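Local structure of beta-N-acetylhexosaminidase (Streptomyces plicatus, 1HP5) at residues Ala162-Ser167 with Ala445-Glu450; Gln128-Ala133 with Gly142-Ala147; Pro254-Ala259 with Thr280-Ser285. The protein probably hydrolyses terminal, non-reducing N-acetylhexosamine residues from glycans and glycoconjugates. All coordinates share one frame; numbering follows the deposited sequence.

Contact 1 of 3, residues Ala162-Ser167 with Ala445-Glu450; sequences AMLDVS and APLWTE. With NGT (3ar,5R,6S,7R,7ar-5-hydroxymethyl-2-methyl-5,6,7,7a-tetrahydro-3ah-pyrano[3,2-D]thiazole-6,7-diol), chain F.
Met163 and Pro446 sit side by side on adjacent parallel strands, held together by a ladder of backbone hydrogen bonds. The N-H of Met163 gives to Ala445 O, Leu447 N returns a bond to Met163 O, and Asp165 N reaches Leu447 O at 3.1 Å. One water donates to both Met163 O and Ala445 O, giving each carbonyl a second partner.

Apolar packing divides between the two faces of the sheet. Leu164 and Leu447 meet loosely on one, where Leu458 of helix 455-462 also packs. On the other, the Met163 chain leaves with CG anti to the backbone N (chi1 -177°) and bends at chi3, which lays its end over the indole of Trp448. CE stands 3.4 Å from the centroid of the six-membered ring, almost on the normal, a CH-pi contact; SD lies farther off centre in a Met-aromatic contact.

These are the first and last strands of the catalytic (beta/alpha)8 barrel, 159-165 and 440-447, so their pairing closes it, and the residues at their C-terminal ends reach the active site. The bound thiazoline NGT occupies the indole face opposite Met163, with O4 3.0 Å above the ring plane and offset toward the rim. Glu450 OE2 accepts a hydrogen bond from NGT O4 at 2.6 Å; Asp401, Arg168 and Trp414 also hydrogen-bond to the ligand.

Polar side-chain bonds join the two chain segments where the strands end. Thr449 grips Asp165 twice: its N-H runs straight (179°) to OD2 from above the carboxylate plane, and OG1 donates to the backbone O at 2.8 Å. Asp165 OD1 takes the N-H of Ser167 in an Asx turn, while OD2 also forms a salt bridge with Arg168.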
loop_
_atom_site.group_PDB
_atom_site.type_symbol
_atom_site.label_atom_id
_atom_site.label_comp_id
_atom_site.label_asym_id
_atom_site.label_seq_id
_atom_site.Cartn_x
_atom_site.Cartn_y
_atom_site.Cartn_z
ATOM N N ALA A 162 0.516 1.503 0.153
ATOM C CA ALA A 162 1.502 0.788 0.932
ATOM C C ALA A 162 2.608 0.556 -0.073
ATOM O O ALA A 162 2.344 0.174 -1.213
ATOM C CB ALA A 162 0.933 -0.547 1.409
ATOM N N MET A 163 3.843 0.809 0.326
ATOM C CA MET A 163 4.947 0.600 -0.587
ATOM C C MET A 163 5.761 -0.594 -0.129
ATOM O O MET A 163 5.909 -0.831 1.073
ATOM C CB MET A 163 5.861 1.830 -0.638
ATOM C CG MET A 163 7.010 1.684 -1.645
ATOM S SD MET A 163 8.487 2.673 -1.266
ATOM C CE MET A 163 9.294 1.589 -0.050
ATOM N N LEU A 164 6.268 -1.361 -1.086
ATOM C CA LEU A 164 7.125 -2.483 -0.750
ATOM C C LEU A 164 8.418 -2.300 -1.526
ATOM O O LEU A 164 8.405 -2.139 -2.745
ATOM C CB LEU A 164 6.498 -3.832 -1.124
ATOM C CG LEU A 164 7.427 -5.019 -0.802
ATOM C CD1 LEU A 164 7.660 -5.107 0.709
ATOM C CD2 LEU A 164 6.826 -6.317 -1.320
ATOM N N ASP A 165 9.529 -2.303 -0.803
ATOM C CA ASP A 165 10.847 -2.169 -1.401
ATOM C C ASP A 165 11.309 -3.578 -1.786
ATOM O O ASP A 165 11.545 -4.417 -0.914
ATOM C CB ASP A 165 11.801 -1.542 -0.369
ATOM C CG ASP A 165 13.263 -1.610 -0.781
ATOM O OD1 ASP A 165 13.572 -2.034 -1.915
ATOM O OD2 ASP A 165 14.114 -1.226 0.051
ATOM N N VAL A 166 11.413 -3.849 -3.083
ATOM C CA VAL A 166 11.875 -5.160 -3.525
ATOM C C VAL A 166 13.271 -5.043 -4.121
ATOM O O VAL A 166 13.784 -5.984 -4.734
ATOM C CB VAL A 166 10.909 -5.805 -4.554
ATOM C CG1 VAL A 166 9.514 -5.973 -3.923
ATOM C CG2 VAL A 166 10.834 -4.962 -5.819
ATOM N N SER A 167 13.886 -3.879 -3.920
ATOM C CA SER A 167 15.227 -3.617 -4.426
ATOM C C SER A 167 16.317 -4.009 -3.427
ATOM O O SER A 167 17.315 -4.617 -3.809
ATOM C CB SER A 167 15.378 -2.139 -4.789
ATOM O OG SER A 167 14.477 -1.779 -5.827
ATOM N N ALA A 445 2.242 4.030 3.582
ATOM C CA ALA A 445 3.026 3.337 4.591
ATOM C C ALA A 445 4.106 2.574 3.820
ATOM O O ALA A 445 3.853 1.502 3.264
ATOM C CB ALA A 445 2.146 2.366 5.377
ATOM N N PRO A 446 5.320 3.134 3.756
ATOM C CA PRO A 446 6.391 2.453 3.028
ATOM C C PRO A 446 7.090 1.412 3.885
ATOM O O PRO A 446 7.279 1.608 5.088
ATOM C CB PRO A 446 7.355 3.589 2.653
ATOM C CG PRO A 446 6.593 4.878 2.978
ATOM C CD PRO A 446 5.731 4.491 4.143
ATOM N N LEU A 447 7.472 0.306 3.259
ATOM C CA LEU A 447 8.191 -0.744 3.960
ATOM C C LEU A 447 9.501 -0.983 3.222
ATOM O O LEU A 447 9.532 -1.713 2.226
ATOM C CB LEU A 447 7.364 -2.033 4.004
ATOM C CG LEU A 447 8.018 -3.235 4.695
ATOM C CD1 LEU A 447 8.605 -2.821 6.037
ATOM C CD2 LEU A 447 6.973 -4.341 4.874
ATOM N N TRP A 448 10.573 -0.346 3.698
ATOM C CA TRP A 448 11.895 -0.498 3.092
ATOM C C TRP A 448 12.491 -1.805 3.591
ATOM O O TRP A 448 12.241 -2.211 4.724
ATOM C CB TRP A 448 12.797 0.684 3.457
ATOM C CG TRP A 448 12.207 1.992 3.042
ATOM C CD1 TRP A 448 11.468 2.842 3.812
ATOM C CD2 TRP A 448 12.248 2.566 1.734
ATOM N NE1 TRP A 448 11.044 3.913 3.062
ATOM C CE2 TRP A 448 11.509 3.769 1.781
ATOM C CE3 TRP A 448 12.839 2.179 0.519
ATOM C CZ2 TRP A 448 11.343 4.596 0.659
ATOM C CZ3 TRP A 448 12.676 2.999 -0.598
ATOM C CH2 TRP A 448 11.932 4.196 -0.516
ATOM N N THR A 449 13.302 -2.455 2.765
ATOM C CA THR A 449 13.826 -3.754 3.155
ATOM C C THR A 449 15.328 -3.948 3.359
ATOM O O THR A 449 15.846 -5.049 3.152
ATOM C CB THR A 449 13.305 -4.818 2.175
ATOM O OG1 THR A 449 13.696 -4.471 0.841
ATOM C CG2 THR A 449 11.769 -4.880 2.234
ATOM N N GLU A 450 16.033 -2.900 3.776
ATOM C CA GLU A 450 17.465 -3.048 4.026
ATOM C C GLU A 450 17.704 -4.197 4.999
ATOM O O GLU A 450 18.661 -4.951 4.848
ATOM C CB GLU A 450 18.073 -1.777 4.649
ATOM C CG GLU A 450 18.451 -0.695 3.653
ATOM C CD GLU A 450 17.352 0.325 3.441
ATOM O OE1 GLU A 450 16.166 -0.018 3.649
ATOM O OE2 GLU A 450 17.681 1.467 3.056
HETATM C C1 NGT F . 14.916 6.865 3.017
HETATM C C2 NGT F . 15.570 6.527 1.644
HETATM C C3 NGT F . 15.489 4.995 1.328
HETATM C C4 NGT F . 15.784 4.115 2.555
HETATM C C5 NGT F . 14.874 4.523 3.734
HETATM C C6 NGT F . 15.117 3.719 5.009
HETATM C C7 NGT F . 13.665 7.567 0.931
HETATM C C8 NGT F . 12.669 8.292 0.057
HETATM N N2 NGT F . 14.851 7.270 0.617
HETATM S S1 NGT F . 13.133 7.112 2.552
HETATM O O3 NGT F . 16.376 4.677 0.266
HETATM O O4 NGT F . 15.564 2.757 2.215
HETATM O O5 NGT F . 15.078 5.951 4.062
HETATM O O6 NGT F . 14.134 4.027 5.998
HETATM O O HOH W 1 3.844 -1.224 3.048
#

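Contact 2 of 3, residues Gln128-Ala133 with Gly142-Ala147; sequences QLLPPA and GPWLVA
Leu129 and Leu130 both carry CG beside the backbone N, anti to the carbonyl carbon, and Val146 sets CG1 anti to its own N (chi1 -177°); together these torsions bring the branched ends against one another. Leu129 CD1 meets Val146 CG1 at 3.7 Å, the two side chains crossing at about a right angle. Leu130 CD2 slips in alongside the strand, 4.0 Å from Val146 CG2 and near the plane of the Trp144 indole at its edge. Pro131 CG rests 3.4 Å from Pro143 O and approaches Trp144 CE3 obliquely, while Ala133 CB touches Trp144 CH2 at 4.0 Å. Gly142 CA sits over one face of the indole, 3.8 Å above its plane. Polar linkage comes through a water that donates to Leu129 O and accepts from Ala147 N. Trp144 is also the centre of an inverse gamma turn, just after the cis peptide bond preceding Pro143. This is plain structural packing within the family 20 domain 2 range: the end of helix 116-129 and the proline-rich turn after it lie against strand 144-153 of the mixed sheet, where strand 41-43 pairs with it, helix 55-72 adds Leu68 and Ala71, and Tyr495 of helix 493-499 bonds to Leu130 O.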
loop_
_atom_site.group_PDB
_atom_site.type_symbol
_atom_site.label_atom_id
_atom_site.label_comp_id
_atom_site.label_asym_id
_atom_site.label_seq_id
_atom_site.Cartn_x
_atom_site.Cartn_y
_atom_site.Cartn_z
ATOM N N GLN A 128 -14.139 -8.673 9.047
ATOM C CA GLN A 128 -13.773 -8.259 10.397
ATOM C C GLN A 128 -14.987 -8.396 11.316
ATOM O O GLN A 128 -14.852 -8.564 12.529
ATOM C CB GLN A 128 -13.256 -6.814 10.404
ATOM C CG GLN A 128 -11.822 -6.672 9.897
ATOM C CD GLN A 128 -11.314 -5.244 9.978
ATOM O OE1 GLN A 128 -11.604 -4.529 10.935
ATOM N NE2 GLN A 128 -10.539 -4.828 8.983
ATOM N N LEU A 129 -16.175 -8.330 10.730
ATOM C CA LEU A 129 -17.407 -8.480 11.496
ATOM C C LEU A 129 -17.548 -9.942 11.912
ATOM O O LEU A 129 -18.115 -10.255 12.961
ATOM C CB LEU A 129 -18.607 -8.037 10.657
ATOM C CG LEU A 129 -18.630 -6.536 10.362
ATOM C CD1 LEU A 129 -19.925 -6.152 9.645
ATOM C CD2 LEU A 129 -18.505 -5.774 11.671
ATOM N N LEU A 130 -17.019 -10.839 11.086
ATOM C CA LEU A 130 -17.061 -12.260 11.394
ATOM C C LEU A 130 -16.029 -12.533 12.488
ATOM O O LEU A 130 -15.141 -11.713 12.727
ATOM C CB LEU A 130 -16.756 -13.077 10.138
ATOM C CG LEU A 130 -17.929 -13.125 9.153
ATOM C CD1 LEU A 130 -17.454 -13.587 7.785
ATOM C CD2 LEU A 130 -19.012 -14.063 9.712
ATOM N N PRO A 131 -16.148 -13.677 13.181
ATOM C CA PRO A 131 -15.217 -14.042 14.254
ATOM C C PRO A 131 -13.835 -14.482 13.775
ATOM O O PRO A 131 -13.655 -14.872 12.626
ATOM C CB PRO A 131 -15.965 -15.152 14.991
ATOM C CG PRO A 131 -16.708 -15.831 13.880
ATOM C CD PRO A 131 -17.250 -14.652 13.088
ATOM N N PRO A 132 -12.836 -14.424 14.666
ATOM C CA PRO A 132 -11.449 -14.804 14.370
ATOM C C PRO A 132 -11.308 -16.148 13.651
ATOM O O PRO A 132 -10.438 -16.315 12.794
ATOM C CB PRO A 132 -10.799 -14.816 15.750
ATOM C CG PRO A 132 -11.528 -13.733 16.463
ATOM C CD PRO A 132 -12.966 -13.977 16.065
ATOM N N ALA A 133 -12.165 -17.103 14.002
ATOM C CA ALA A 133 -12.120 -18.425 13.389
ATOM C C ALA A 133 -12.216 -18.361 11.865
ATOM O O ALA A 133 -11.787 -19.288 11.172
ATOM C CB ALA A 133 -13.241 -19.295 13.944
ATOM N N GLY A 142 -17.857 -21.728 14.537
ATOM C CA GLY A 142 -18.456 -20.428 14.306
ATOM C C GLY A 142 -18.819 -19.853 15.664
ATOM O O GLY A 142 -18.008 -19.930 16.587
ATOM N N PRO A 143 -20.012 -19.262 15.828
ATOM C CA PRO A 143 -21.043 -19.099 14.799
ATOM C C PRO A 143 -20.601 -17.997 13.843
ATOM O O PRO A 143 -19.804 -17.131 14.214
ATOM C CB PRO A 143 -22.276 -18.684 15.599
ATOM C CG PRO A 143 -22.008 -19.216 16.969
ATOM C CD PRO A 143 -20.552 -18.908 17.149
ATOM N N TRP A 144 -21.126 -18.015 12.626
ATOM C CA TRP A 144 -20.762 -17.003 11.645
ATOM C C TRP A 144 -21.721 -15.828 11.725
ATOM O O TRP A 144 -22.539 -15.606 10.834
ATOM C CB TRP A 144 -20.753 -17.634 10.258
ATOM C CG TRP A 144 -19.903 -18.857 10.256
ATOM C CD1 TRP A 144 -20.320 -20.149 10.100
ATOM C CD2 TRP A 144 -18.497 -18.917 10.514
ATOM N NE1 TRP A 144 -19.260 -21.011 10.250
ATOM C CE2 TRP A 144 -18.127 -20.281 10.506
ATOM C CE3 TRP A 144 -17.512 -17.950 10.756
ATOM C CZ2 TRP A 144 -16.810 -20.703 10.729
ATOM C CZ3 TRP A 144 -16.202 -18.370 10.979
ATOM C CH2 TRP A 144 -15.865 -19.734 10.963
ATOM N N LEU A 145 -21.594 -15.071 12.809
ATOM C CA LEU A 145 -22.450 -13.924 13.066
ATOM C C LEU A 145 -21.911 -12.596 12.556
ATOM O O LEU A 145 -20.704 -12.345 12.569
ATOM C CB LEU A 145 -22.711 -13.806 14.569
ATOM C CG LEU A 145 -23.433 -14.966 15.256
ATOM C CD1 LEU A 145 -23.442 -14.734 16.757
ATOM C CD2 LEU A 145 -24.853 -15.080 14.725
ATOM N N VAL A 146 -22.833 -11.748 12.120
ATOM C CA VAL A 146 -22.512 -10.427 11.614
ATOM C C VAL A 146 -23.431 -9.453 12.341
ATOM O O VAL A 146 -24.646 -9.458 12.122
ATOM C CB VAL A 146 -22.781 -10.328 10.101
ATOM C CG1 VAL A 146 -22.359 -8.960 9.583
ATOM C CG2 VAL A 146 -22.041 -11.436 9.371
ATOM N N ALA A 147 -22.850 -8.633 13.213
ATOM C CA ALA A 147 -23.614 -7.656 13.985
ATOM C C ALA A 147 -24.700 -7.012 13.139
ATOM O O ALA A 147 -24.481 -6.689 11.973
ATOM C CB ALA A 147 -22.687 -6.584 14.544
HETATM O O HOH W 2 -20.194 -8.796 13.914
#

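Contact 3 of 3, residues Pro254-Ala259 with Thr280-Ser285; sequences PGHTNA and TKVGFS. With NGT (3ar,5R,6S,7R,7ar-5-hydroxymethyl-2-methyl-5,6,7,7a-tetrahydro-3ah-pyrano[3,2-D]thiazole-6,7-diol), chain F.
Ser285 lodges its side chain against the turn at Gly255-Asn258, just ahead of a helix. Its OG, set between the backbone N and the carbonyl carbon (chi1 63°), accepts the N-H of Thr257 at 3.0 Å. The same hydroxyl is hydrogen-bonded to Asp198 OD1, which also takes the N-H of Asn258, so one carboxylate oxygen ties the serine to the start of the helix. Ser285 O adds a CA-H...O contact from Gly255 CA, and a water receiving the N-H of His256 donates to this carbonyl at 2.8 Å. The turn is braced from within by Thr257 OG1, which donates to Pro254 O.

His256 comes next. Its CB leads away from 280-285, but the ring turns back to Val282, whose CB lies 3.6 Å from His256 CE1 in an oblique approach. Both ring nitrogens are engaged, ND1 with Asp197 OD1 and NE2 with Glu320 OE1, an acidic pair that fixes the rotation of the imidazole. CE1 is left facing the ligand, 3.1 Å from NGT O3, so the histidine lines the pocket beside the bound thiazoline.

Asn258 is the third. Its CB meets Ser285 CB at 4.2 Å, while OD1 stands at the edge of the Phe284 ring, near its plane, with the amide turned 65° to it. ND2 is held by Pro275 O.

In the fold, 254-259 follows barrel strand 246-250 and leads into helix 258-263, while 280-285 belongs to the loop between that helix and helix 292-307. Pro254, after a cis peptide bond, packs on Phe329, Phe332 and Met333 of helix 326-342.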
loop_
_atom_site.group_PDB
_atom_site.type_symbol
_atom_site.label_atom_id
_atom_site.label_comp_id
_atom_site.label_asym_id
_atom_site.label_seq_id
_atom_site.Cartn_x
_atom_site.Cartn_y
_atom_site.Cartn_z
ATOM N N PRO A 254 17.370 10.811 -10.121
ATOM C CA PRO A 254 18.646 10.324 -10.666
ATOM C C PRO A 254 19.515 9.610 -9.631
ATOM O O PRO A 254 20.564 9.061 -9.970
ATOM C CB PRO A 254 19.298 11.599 -11.182
ATOM C CG PRO A 254 18.909 12.592 -10.115
ATOM C CD PRO A 254 17.427 12.267 -9.884
ATOM N N GLY A 255 19.087 9.629 -8.370
ATOM C CA GLY A 255 19.848 8.959 -7.325
ATOM C C GLY A 255 19.366 7.527 -7.126
ATOM O O GLY A 255 18.423 7.099 -7.798
ATOM N N HIS A 256 20.000 6.789 -6.213
ATOM C CA HIS A 256 19.620 5.397 -5.950
ATOM C C HIS A 256 19.583 4.611 -7.261
ATOM O O HIS A 256 18.692 3.784 -7.487
ATOM C CB HIS A 256 18.245 5.349 -5.277
ATOM C CG HIS A 256 18.273 5.721 -3.828
ATOM N ND1 HIS A 256 18.643 4.834 -2.841
ATOM C CD2 HIS A 256 18.011 6.894 -3.200
ATOM C CE1 HIS A 256 18.608 5.441 -1.668
ATOM N NE2 HIS A 256 18.229 6.693 -1.858
ATOM N N THR A 257 20.572 4.862 -8.109
ATOM C CA THR A 257 20.643 4.227 -9.420
ATOM C C THR A 257 21.848 3.317 -9.659
ATOM O O THR A 257 22.153 2.994 -10.805
ATOM C CB THR A 257 20.632 5.312 -10.512
ATOM O OG1 THR A 257 21.575 6.338 -10.167
ATOM C CG2 THR A 257 19.253 5.943 -10.626
ATOM N N ASN A 258 22.521 2.871 -8.602
ATOM C CA ASN A 258 23.696 2.032 -8.815
ATOM C C ASN A 258 23.472 0.744 -9.600
ATOM O O ASN A 258 24.330 0.356 -10.391
ATOM C CB ASN A 258 24.388 1.675 -7.502
ATOM C CG ASN A 258 25.811 1.188 -7.728
ATOM O OD1 ASN A 258 26.684 1.970 -8.111
ATOM N ND2 ASN A 258 26.044 -0.104 -7.525
ATOM N N ALA A 259 22.340 0.074 -9.392
ATOM C CA ALA A 259 22.081 -1.170 -10.117
ATOM C C ALA A 259 22.144 -0.925 -11.624
ATOM O O ALA A 259 22.727 -1.716 -12.373
ATOM C CB ALA A 259 20.724 -1.737 -9.727
ATOM N N THR A 280 24.089 -1.123 2.854
ATOM C CA THR A 280 22.810 -0.554 3.266
ATOM C C THR A 280 22.858 0.950 3.498
ATOM O O THR A 280 22.123 1.482 4.339
ATOM C CB THR A 280 22.299 -1.224 4.556
ATOM O OG1 THR A 280 23.293 -1.096 5.578
ATOM C CG2 THR A 280 22.010 -2.707 4.316
ATOM N N LYS A 281 23.733 1.631 2.765
ATOM C CA LYS A 281 23.860 3.079 2.874
ATOM C C LYS A 281 23.230 3.697 1.628
ATOM O O LYS A 281 22.807 2.971 0.726
ATOM C CB LYS A 281 25.341 3.472 3.009
ATOM C CG LYS A 281 25.916 3.146 4.396
ATOM C CD LYS A 281 27.409 3.481 4.535
ATOM C CE LYS A 281 27.732 4.925 4.164
ATOM N NZ LYS A 281 26.930 5.928 4.936
ATOM N N VAL A 282 23.169 5.024 1.569
ATOM C CA VAL A 282 22.540 5.704 0.434
ATOM C C VAL A 282 23.271 6.990 0.040
ATOM O O VAL A 282 24.187 7.423 0.731
ATOM C CB VAL A 282 21.089 6.113 0.784
ATOM C CG1 VAL A 282 20.343 4.946 1.413
ATOM C CG2 VAL A 282 21.106 7.305 1.752
ATOM N N GLY A 283 22.845 7.582 -1.076
ATOM C CA GLY A 283 23.384 8.853 -1.536
ATOM C C GLY A 283 24.611 8.969 -2.420
ATOM O O GLY A 283 24.946 10.073 -2.838
ATOM N N PHE A 284 25.267 7.863 -2.744
ATOM C CA PHE A 284 26.484 7.928 -3.546
ATOM C C PHE A 284 26.333 7.789 -5.062
ATOM O O PHE A 284 27.253 8.125 -5.811
ATOM C CB PHE A 284 27.466 6.872 -3.032
ATOM C CG PHE A 284 26.906 5.477 -3.029
ATOM C CD1 PHE A 284 26.980 4.680 -4.167
ATOM C CD2 PHE A 284 26.277 4.969 -1.899
ATOM C CE1 PHE A 284 26.434 3.397 -4.179
ATOM C CE2 PHE A 284 25.728 3.687 -1.902
ATOM C CZ PHE A 284 25.807 2.902 -3.045
ATOM N N SER A 285 25.181 7.311 -5.518
ATOM C CA SER A 285 24.962 7.103 -6.945
ATOM C C SER A 285 24.223 8.231 -7.643
ATOM O O SER A 285 23.406 8.929 -7.041
ATOM C CB SER A 285 24.175 5.813 -7.164
ATOM O OG SER A 285 22.891 5.929 -6.574
HETATM C C1 NGT F . 14.916 6.865 3.017
HETATM C C2 NGT F . 15.570 6.527 1.644
HETATM C C3 NGT F . 15.489 4.995 1.328
HETATM C C4 NGT F . 15.784 4.115 2.555
HETATM C C5 NGT F . 14.874 4.523 3.734
HETATM C C6 NGT F . 15.117 3.719 5.009
HETATM C C7 NGT F . 13.665 7.567 0.931
HETATM C C8 NGT F . 12.669 8.292 0.057
HETATM N N2 NGT F . 14.851 7.270 0.617
HETATM S S1 NGT F . 13.133 7.112 2.552
HETATM O O3 NGT F . 16.376 4.677 0.266
HETATM O O4 NGT F . 15.564 2.757 2.215
HETATM O O5 NGT F . 15.078 5.951 4.062
HETATM O O6 NGT F . 14.134 4.027 5.998
HETATM O O HOH W 3 21.966 8.615 -4.632
#

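Overall arrangement
Contacts 1 and 3 belong to the catalytic barrel and share one ligand, NGT. Their centres are 16 Å apart, and they touch where Glu450 CG packs on Thr280 CB at 4.0 Å. Contact 1 supplies Trp448, with its indole face against the ligand, and Glu450 at O4, while contact 3 brings His256 to O3, so residues far apart in sequence line one pocket; Arg168 bonds to the ligand and touches side chains of both contacts. Contact 2 lies in the family 20 domain 2 range, apart from the catalytic barrel, its centre about 32 Å from that of contact 1 and 48 Å from that of contact 3, and its strand 144-153 is followed directly by barrel strand 159-165.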